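Local coordinates for protein putative exotoxin (superantigen) (Streptococcus pyogenes, PDB 1TY0) that probably acts as a secreted superantigen toxin, engaging T-cell receptors through a surface that it can also use for dimerization, at residues R139-L142 and M143-K147; S184-F187 and K188-K191. One frame throughout, in Å; residues are numbered along the deposited sequence.

Interaction 1 of 2, residues R139-L142 and M143-K147; sequences RQYL and MQTYK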
# COMPACT_ATOMS: atom_id res chain seq x y z
N ARG A 139 -0.58 -3.51 14.57
CA ARG A 139 -0.97 -2.10 14.53
C ARG A 139 -2.23 -1.93 13.70
O ARG A 139 -3.14 -1.19 14.07
CB ARG A 139 0.15 -1.22 13.96
CG ARG A 139 1.34 -1.10 14.89
CD ARG A 139 2.30 -0.01 14.45
NE ARG A 139 3.60 -0.20 15.08
CZ ARG A 139 4.40 0.78 15.50
NH1 ARG A 139 4.03 2.05 15.37
NH2 ARG A 139 5.57 0.48 16.03
N GLN A 140 -2.30 -2.63 12.57
CA GLN A 140 -3.48 -2.54 11.73
C GLN A 140 -4.71 -3.03 12.50
O GLN A 140 -5.78 -2.42 12.42
CB GLN A 140 -3.30 -3.37 10.46
CG GLN A 140 -2.82 -2.55 9.26
CD GLN A 140 -3.82 -1.49 8.84
OE1 GLN A 140 -5.03 -1.71 8.88
NE2 GLN A 140 -3.32 -0.33 8.42
N TYR A 141 -4.55 -4.11 13.25
CA TYR A 141 -5.66 -4.64 14.04
C TYR A 141 -6.10 -3.59 15.04
O TYR A 141 -7.29 -3.31 15.19
CB TYR A 141 -5.25 -5.91 14.78
CG TYR A 141 -6.31 -6.42 15.73
CD1 TYR A 141 -7.47 -7.03 15.26
CD2 TYR A 141 -6.17 -6.25 17.11
CE1 TYR A 141 -8.47 -7.46 16.12
CE2 TYR A 141 -7.17 -6.67 17.99
CZ TYR A 141 -8.31 -7.28 17.49
OH TYR A 141 -9.31 -7.69 18.35
N LEU A 142 -5.13 -3.00 15.73
CA LEU A 142 -5.41 -1.97 16.73
C LEU A 142 -6.00 -0.72 16.09
O LEU A 142 -6.87 -0.06 16.68
CB LEU A 142 -4.12 -1.62 17.49
CG LEU A 142 -3.58 -2.74 18.39
CD1 LEU A 142 -2.23 -2.35 18.95
CD2 LEU A 142 -4.57 -3.01 19.51
N MET A 143 -5.56 -0.38 14.89
CA MET A 143 -6.07 0.80 14.20
C MET A 143 -7.54 0.60 13.84
O MET A 143 -8.38 1.47 14.08
CB MET A 143 -5.26 1.06 12.93
CG MET A 143 -3.88 1.62 13.21
SD MET A 143 -2.75 1.48 11.81
CE MET A 143 -3.43 2.65 10.68
N GLN A 144 -7.83 -0.56 13.26
CA GLN A 144 -9.18 -0.92 12.84
C GLN A 144 -10.14 -1.14 14.00
O GLN A 144 -11.31 -0.76 13.92
CB GLN A 144 -9.12 -2.21 12.02
CG GLN A 144 -8.39 -2.10 10.70
CD GLN A 144 -7.93 -3.46 10.19
OE1 GLN A 144 -8.46 -4.50 10.60
NE2 GLN A 144 -6.96 -3.46 9.29
N THR A 145 -9.64 -1.75 15.06
CA THR A 145 -10.47 -2.11 16.21
C THR A 145 -10.55 -1.12 17.37
O THR A 145 -11.62 -0.87 17.91
CB THR A 145 -10.02 -3.47 16.77
OG1 THR A 145 -9.91 -4.40 15.69
CG2 THR A 145 -11.02 -4.00 17.78
N TYR A 146 -9.41 -0.55 17.75
CA TYR A 146 -9.40 0.38 18.86
C TYR A 146 -9.07 1.82 18.48
O TYR A 146 -8.95 2.68 19.35
CB TYR A 146 -8.43 -0.14 19.93
CG TYR A 146 -8.90 -1.44 20.53
CD1 TYR A 146 -9.97 -1.46 21.43
CD2 TYR A 146 -8.34 -2.66 20.14
CE1 TYR A 146 -10.47 -2.67 21.93
CE2 TYR A 146 -8.84 -3.87 20.64
CZ TYR A 146 -9.90 -3.86 21.53
OH TYR A 146 -10.39 -5.05 22.02
N LYS A 147 -8.95 2.08 17.18
CA LYS A 147 -8.67 3.42 16.67
C LYS A 147 -7.53 4.09 17.42
O LYS A 147 -7.59 5.28 17.75
CB LYS A 147 -9.93 4.29 16.81
CG LYS A 147 -11.24 3.56 16.49
CD LYS A 147 -11.30 3.10 15.05
CE LYS A 147 -12.59 2.31 14.79
NZ LYS A 147 -12.70 1.86 13.38
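Gln140 and Gln144, one helical turn apart, join their side-chain amides: NE2 of Gln144 gives a hydrogen to OE1 of Gln140 at 2.6 Å. The donor lies in the carbonyl plane of the acceptor, yet the two amide planes are twisted 49° against each other and the N-H...O angle is a bent 142°. Gln140 gets there by bending at chi2 (-63°), while Gln144 reaches back with an extended chain. NE2 of Gln140 is spoken for as well, by Tyr18 O and Glu19 OE2, and the methyl and sulfur of Met143 pack beside it.

One residue along, the carbonyl O of Tyr141 takes two donors, Thr145 N at 2.8 Å and Thr145 OG1 at 2.9 Å, which arrive from opposite faces of the carbonyl plane. That hydroxyl also sits 3.4 Å above the plane of the Tyr141 ring, toward the rim near CE1, and is hydrogen-bonded to Arg81 of the second subunit. CD2 of Leu142 meets CD2 of the Tyr146 ring at 3.8 Å. Lys147 takes positive phi, and its NZ hydrogen-bonds to the O of Gln144 at 3.0 Å.

Met143 N, Gln144 N and Tyr146 N give to the O of Arg139, Gln140 and Leu142; the Arg139 guanidinium is held by Asp135 and Asp176. Such i to i+4 bonds mark the C-terminal turns of an alpha-helix, here helix 131-146 of the superantigen beta-grasp domain.

Interaction 2 of 2, residues S184-F187 and K188-K191; sequences SDIF and KKYK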
# COMPACT_ATOMS: atom_id res chain seq x y z
N SER A 184 9.76 6.47 5.69
CA SER A 184 11.16 6.05 5.79
C SER A 184 11.63 6.22 7.23
O SER A 184 12.26 5.31 7.79
CB SER A 184 12.04 6.90 4.87
OG SER A 184 13.40 6.51 4.99
N ASP A 185 11.34 7.37 7.83
CA ASP A 185 11.76 7.62 9.22
C ASP A 185 11.18 6.59 10.18
O ASP A 185 11.90 6.06 11.03
CB ASP A 185 11.30 9.01 9.69
CG ASP A 185 11.95 10.14 8.94
OD1 ASP A 185 13.13 10.00 8.53
OD2 ASP A 185 11.29 11.19 8.78
N ILE A 186 9.89 6.32 10.04
CA ILE A 186 9.18 5.38 10.92
C ILE A 186 9.55 3.92 10.71
O ILE A 186 9.59 3.14 11.66
CB ILE A 186 7.65 5.55 10.78
CG1 ILE A 186 7.24 6.95 11.26
CG2 ILE A 186 6.91 4.50 11.60
CD1 ILE A 186 5.84 7.36 10.87
N PHE A 187 9.82 3.54 9.47
CA PHE A 187 10.16 2.16 9.16
C PHE A 187 11.64 1.81 9.33
O PHE A 187 12.00 0.64 9.34
CB PHE A 187 9.74 1.81 7.72
CG PHE A 187 8.27 1.96 7.44
CD1 PHE A 187 7.33 2.04 8.47
CD2 PHE A 187 7.82 1.97 6.11
CE1 PHE A 187 5.97 2.14 8.18
CE2 PHE A 187 6.46 2.07 5.82
CZ PHE A 187 5.53 2.15 6.86
N LYS A 188 12.50 2.82 9.47
CA LYS A 188 13.93 2.55 9.61
C LYS A 188 14.25 1.59 10.74
O LYS A 188 15.24 0.86 10.67
CB LYS A 188 14.70 3.86 9.80
CG LYS A 188 15.66 4.17 8.65
CD LYS A 188 16.26 5.56 8.78
CE LYS A 188 17.32 5.80 7.71
NZ LYS A 188 16.80 5.63 6.33
N LYS A 189 13.42 1.56 11.77
CA LYS A 189 13.65 0.65 12.89
C LYS A 189 13.72 -0.80 12.42
O LYS A 189 14.44 -1.61 13.00
CB LYS A 189 12.55 0.80 13.95
CG LYS A 189 11.12 0.63 13.42
CD LYS A 189 10.11 0.60 14.58
CE LYS A 189 8.67 0.53 14.09
NZ LYS A 189 8.15 1.83 13.59
N TYR A 190 13.01 -1.11 11.33
CA TYR A 190 12.99 -2.48 10.84
C TYR A 190 14.29 -2.91 10.16
O TYR A 190 14.42 -4.06 9.75
CB TYR A 190 11.81 -2.70 9.88
CG TYR A 190 10.45 -2.38 10.48
CD1 TYR A 190 10.08 -2.91 11.72
CD2 TYR A 190 9.53 -1.57 9.81
CE1 TYR A 190 8.83 -2.64 12.28
CE2 TYR A 190 8.27 -1.28 10.37
CZ TYR A 190 7.93 -1.83 11.60
OH TYR A 190 6.71 -1.57 12.16
N LYS A 191 15.25 -2.00 10.04
CA LYS A 191 16.51 -2.37 9.42
C LYS A 191 17.26 -3.40 10.26
O LYS A 191 18.16 -4.07 9.76
CB LYS A 191 17.39 -1.13 9.19
CG LYS A 191 16.87 -0.22 8.11
CD LYS A 191 17.79 0.97 7.87
CE LYS A 191 19.18 0.53 7.47
NZ LYS A 191 20.00 1.69 7.02
O HOH W 1 12.20 4.10 12.96
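Lys189 turns its side chain back on Ile186 because CG stands between its own backbone N and carbonyl carbon (chi1 55°) and the chain, extended until then, bends at chi4. Ile186 places CG2 anti to its backbone N, and the two side chains run alongside each other the same way, with CG2 3.6 Å from Lys189 NZ. The motif is a short alpha-helix, 183-187, passing into a 3-10 turn within the beta-grasp domain.

The change of winding is written in the backbone bonds. Lys188 N still reaches the O of Ser184, but weakly, at 3.0 Å and a bent 128°; Tyr190 N then takes the O of Phe187, three residues back, at 2.8 Å, approaching from above the carbonyl plane. Nearby, the two rings approach obliquely, CE2 of Tyr190 lying 3.9 Å from CD1 of Phe187. CG of Lys189 rides over the centre of the Tyr190 ring, on one face.

Outside the two segments, the Phe187 ring meets Tyr18 of helix 5-18 edge-to-face, and Tyr190 OH hydrogen-bonds to Asp135 and Tyr18. The ammonium of Lys189 forms a salt bridge with Asp176 and a hydrogen bond with Tyr18 OH. A water bridges the O of Asp185, at 2.8 Å, to Ile186 O and Lys189 N through weak bonds. Lys189 NZ in turn gives a hydrogen to that same O of Ile186 at 2.7 Å, tilted 31° from the carbonyl plane.

Interactions 1 and 2 are both partly buried local contacts of the beta-grasp domain, in series along the chain with centres about 20 Å apart. They meet where Arg139 NH2 packs on Lys189 CE at 3.7 Å. Asp176 forms salt bridges with both of those side chains, Asp135 holds Arg139 and Tyr190, and Tyr18 of helix 5-18 touches both contacts. Arg139, Gln140, Leu142 and Met143 are buried in the first, Ile186, Phe187 and Tyr190 in the second, which lysines edge. Residues 139-147 keep alpha-helical spacing, pair neutral amides and meet the second subunit; residues 184-191 tighten into a 3-10 turn, set a salt-bridged lysine ammonium on a backbone carbonyl, and reach toward Tyr88 on strand 84-93.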